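Local coordinates for ESX-5 secretion system protein EccC5 (Mycobacterium tuberculosis, PDB 6J18) that forms the C-terminal ATPase domain of an ESX-5 membrane component, binding ATP as part of the type VII system that secretes EsxN and a number of PE_PGRS and PPE proteins, at residues I117-A128 with A152-R160. Residues are numbered along the deposited sequence; the frame is centred on the assembly and turned at random. Where two conformers were deposited one is given.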
loop_
_atom_site.group_PDB
_atom_site.type_symbol
_atom_site.label_atom_id
_atom_site.label_comp_id
_atom_site.label_asym_id
_atom_site.label_seq_id
_atom_site.Cartn_x
_atom_site.Cartn_y
_atom_site.Cartn_z
ATOM N N ILE A 117 -3.682 -2.628 9.484
ATOM C CA ILE A 117 -2.698 -1.758 10.117
ATOM C C ILE A 117 -3.125 -1.445 11.550
ATOM O O ILE A 117 -2.310 -1.467 12.474
ATOM C CB ILE A 117 -2.508 -0.449 9.322
ATOM C CG1 ILE A 117 -1.790 -0.728 8.000
ATOM C CG2 ILE A 117 -1.728 0.570 10.135
ATOM C CD1 ILE A 117 -1.701 0.479 7.090
ATOM N N GLY A 118 -4.415 -1.177 11.729
ATOM C CA GLY A 118 -4.963 -0.895 13.044
ATOM C C GLY A 118 -4.872 -2.082 13.987
ATOM O O GLY A 118 -4.742 -1.910 15.199
ATOM N N ARG A 119 -4.939 -3.287 13.430
ATOM C CA ARG A 119 -4.863 -4.506 14.230
ATOM C C ARG A 119 -3.432 -4.823 14.661
ATOM O O ARG A 119 -3.186 -5.192 15.810
ATOM C CB ARG A 119 -5.436 -5.696 13.452
ATOM C CG ARG A 119 -5.217 -7.041 14.142
ATOM C CD ARG A 119 -5.914 -8.185 13.421
ATOM N NE ARG A 119 -5.192 -8.619 12.226
ATOM C CZ ARG A 119 -4.225 -9.532 12.228
ATOM N NH1 ARG A 119 -3.852 -10.107 13.365
ATOM N NH2 ARG A 119 -3.626 -9.869 11.093
ATOM N N LEU A 120 -2.492 -4.667 13.736
ATOM C CA LEU A 120 -1.132 -5.161 13.931
ATOM C C LEU A 120 -0.173 -4.134 14.526
ATOM O O LEU A 120 0.857 -4.497 15.093
ATOM C CB LEU A 120 -0.581 -5.662 12.599
ATOM C CG LEU A 120 -1.338 -6.855 12.019
ATOM C CD1 LEU A 120 -1.059 -6.976 10.539
ATOM C CD2 LEU A 120 -0.957 -8.136 12.748
ATOM N N TYR A 121 -0.509 -2.856 14.397
ATOM C CA TYR A 121 0.382 -1.795 14.850
ATOM C C TYR A 121 -0.233 -0.929 15.940
ATOM O O TYR A 121 -1.443 -0.714 15.969
ATOM C CB TYR A 121 0.778 -0.890 13.685
ATOM C CG TYR A 121 1.604 -1.540 12.600
ATOM C CD1 TYR A 121 0.999 -2.240 11.564
ATOM C CD2 TYR A 121 2.990 -1.428 12.595
ATOM C CE1 TYR A 121 1.750 -2.824 10.563
ATOM C CE2 TYR A 121 3.750 -2.009 11.597
ATOM C CZ TYR A 121 3.123 -2.705 10.584
ATOM O OH TYR A 121 3.871 -3.286 9.586
ATOM N N ALA A 122 0.618 -0.425 16.828
ATOM C CA ALA A 122 0.215 0.613 17.764
ATOM C C ALA A 122 0.028 1.918 16.994
ATOM O O ALA A 122 0.711 2.147 15.995
ATOM C CB ALA A 122 1.252 0.774 18.867
ATOM N N PRO A 123 -0.905 2.771 17.443
ATOM C CA PRO A 123 -1.139 4.058 16.775
ATOM C C PRO A 123 0.103 4.950 16.778
ATOM O O PRO A 123 0.698 5.171 17.833
ATOM C CB PRO A 123 -2.272 4.680 17.601
ATOM C CG PRO A 123 -2.201 3.996 18.927
ATOM C CD PRO A 123 -1.780 2.594 18.614
ATOM N N GLY A 124 0.481 5.457 15.608
ATOM C CA GLY A 124 1.741 6.164 15.461
ATOM C C GLY A 124 1.668 7.612 15.010
ATOM O O GLY A 124 2.692 8.202 14.664
ATOM N N ALA A 125 0.471 8.194 15.006
ATOM C CA ALA A 125 0.334 9.621 14.725
ATOM C C ALA A 125 0.971 10.419 15.858
ATOM O O ALA A 125 1.105 9.915 16.968
ATOM C CB ALA A 125 -1.125 10.003 14.548
ATOM N N SER A 126 1.355 11.662 15.575
ATOM C CA SER A 126 2.126 12.473 16.522
ATOM C C SER A 126 1.471 12.624 17.896
ATOM O O SER A 126 2.160 12.658 18.915
ATOM C CB SER A 126 2.385 13.860 15.930
ATOM O OG SER A 126 3.285 13.784 14.838
ATOM N N SER A 127 0.145 12.706 17.921
ATOM C CA SER A 127 -0.578 12.921 19.170
ATOM C C SER A 127 -0.934 11.614 19.878
ATOM O O SER A 127 -1.515 11.628 20.964
ATOM C CB SER A 127 -1.848 13.731 18.909
ATOM O OG SER A 127 -2.683 13.080 17.967
ATOM N N ALA A 128 -0.585 10.486 19.265
ATOM C CA ALA A 128 -0.855 9.182 19.862
ATOM C C ALA A 128 0.082 8.936 21.044
ATOM O O ALA A 128 1.165 9.513 21.101
ATOM C CB ALA A 128 -0.711 8.078 18.816
ATOM N N ALA A 152 -11.452 4.871 8.073
ATOM C CA ALA A 152 -11.010 3.485 8.180
ATOM C C ALA A 152 -10.098 3.335 9.394
ATOM O O ALA A 152 -10.078 2.293 10.049
ATOM C CB ALA A 152 -10.296 3.046 6.912
ATOM N N LEU A 153 -9.345 4.393 9.681
ATOM C CA LEU A 153 -8.511 4.464 10.874
ATOM C C LEU A 153 -8.718 5.803 11.567
ATOM O O LEU A 153 -8.996 6.808 10.914
ATOM C CB LEU A 153 -7.036 4.274 10.523
ATOM C CG LEU A 153 -6.603 2.858 10.145
ATOM C CD1 LEU A 153 -5.189 2.865 9.591
ATOM C CD2 LEU A 153 -6.707 1.937 11.350
ATOM N N GLY A 154 -8.580 5.817 12.889
ATOM C CA GLY A 154 -8.763 7.035 13.655
ATOM C C GLY A 154 -7.619 8.013 13.466
ATOM O O GLY A 154 -6.650 7.724 12.763
ATOM N N SER A 155 -7.727 9.175 14.104
ATOM C CA SER A 155 -6.695 10.200 13.998
ATOM C C SER A 155 -5.459 9.845 14.822
ATOM O O SER A 155 -4.479 10.590 14.833
ATOM C CB SER A 155 -7.244 11.562 14.432
ATOM O OG SER A 155 -7.822 11.493 15.725
ATOM N N ASP A 156 -5.504 8.709 15.511
ATOM C CA ASP A 156 -4.335 8.227 16.235
ATOM C C ASP A 156 -3.398 7.473 15.296
ATOM O O ASP A 156 -2.255 7.183 15.647
ATOM C CB ASP A 156 -4.744 7.341 17.414
ATOM C CG ASP A 156 -5.737 6.263 17.023
ATOM O OD1 ASP A 156 -6.314 6.347 15.919
ATOM O OD2 ASP A 156 -5.947 5.334 17.832
ATOM N N TYR A 157 -3.890 7.165 14.098
ATOM C CA TYR A 157 -3.081 6.527 13.063
ATOM C C TYR A 157 -2.795 7.490 11.919
ATOM O O TYR A 157 -1.676 7.549 11.406
ATOM C CB TYR A 157 -3.777 5.280 12.514
ATOM C CG TYR A 157 -3.696 4.074 13.418
ATOM C CD1 TYR A 157 -2.611 3.210 13.359
ATOM C CD2 TYR A 157 -4.705 3.798 14.328
ATOM C CE1 TYR A 157 -2.534 2.103 14.183
ATOM C CE2 TYR A 157 -4.638 2.698 15.158
ATOM C CZ TYR A 157 -3.551 1.853 15.082
ATOM O OH TYR A 157 -3.484 0.757 15.909
ATOM N N VAL A 158 -3.818 8.238 11.520
ATOM C CA VAL A 158 -3.708 9.141 10.382
ATOM C C VAL A 158 -3.047 10.453 10.775
ATOM O O VAL A 158 -3.674 11.319 11.387
ATOM C CB VAL A 158 -5.084 9.434 9.760
ATOM C CG1 VAL A 158 -4.935 10.345 8.551
ATOM C CG2 VAL A 158 -5.772 8.136 9.369
ATOM N N GLU A 159 -1.775 10.589 10.422
ATOM C CA GLU A 159 -1.024 11.807 10.690
ATOM C C GLU A 159 -1.534 12.952 9.827
ATOM O O GLU A 159 -1.855 14.030 10.328
ATOM C CB GLU A 159 0.468 11.581 10.436
ATOM C CG GLU A 159 1.349 12.807 10.632
ATOM C CD GLU A 159 1.518 13.192 12.090
ATOM O OE1 GLU A 159 1.039 12.445 12.970
ATOM O OE2 GLU A 159 2.139 14.241 12.357
ATOM N N ARG A 160 -1.596 12.708 8.522
ATOM C CA ARG A 160 -2.075 13.705 7.574
ATOM C C ARG A 160 -2.919 13.057 6.484
ATOM O O ARG A 160 -2.642 11.939 6.050
ATOM C CB ARG A 160 -0.901 14.461 6.943
ATOM C CG ARG A 160 -0.148 15.378 7.897
ATOM C CD ARG A 160 -0.901 16.678 8.138
ATOM N NE ARG A 160 -0.420 17.756 7.279
ATOM C CZ ARG A 160 -1.033 18.165 6.174
ATOM N NH1 ARG A 160 -2.161 17.585 5.784
ATOM N NH2 ARG A 160 -0.519 19.154 5.456
#
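Tyr157 lays its ring between Pro123 and Leu153. Pro123 CA sits over one face, 3.7 Å from the ring centroid and 18° off the normal, which qualifies as a CH-pi contact. On the opposite face Leu153 CD2 lies toward the rim; the same methyl reaches 3.7 Å from Gly118 CA, where the helix has no side chain. Although Tyr157 CB points away from 117-128, CG lies anti to the carbonyl carbon (chi1 -77°) and the ring swings back, bringing its hydroxyl to the end of helix 106-120. There Tyr157 OH donates to Tyr121 O, near the ring plane, at 2.5 Å and with a C=O...O angle of 154°. Tyr121 is the first residue to depart from helical geometry, so the bond ties down the exit from the helix.

This helix starts at the end of the predicted ATP-binding loop of the FtsK/SpoIIIE-type ATPase fold, and the contact lies at the sheet margin away from the nucleotide. Strand 137-143 pairs in parallel with both 122-123 and 158-162, and its alternate residues Ala138, Val140 and Leu142 serve them in turn, so the two lie end to end along one edge.

Further along, Ala125 N donates to Asp156 O at 3.0 Å, approaching from above the carbonyl plane. Asp156 CB meanwhile packs 3.6 Å from Pro123 CB. The carboxylate of Glu159 closes a two-pronged grip on Ser126: OE1 takes Ser126 N at 2.7 Å and OE2 takes Ser126 OG at 2.8 Å, both on the syn side, with the hydroxyl tilted further from the carboxylate plane than the N-H. A bend at chi2 turns that carboxylate toward the Ala125-Ala128 type I turn.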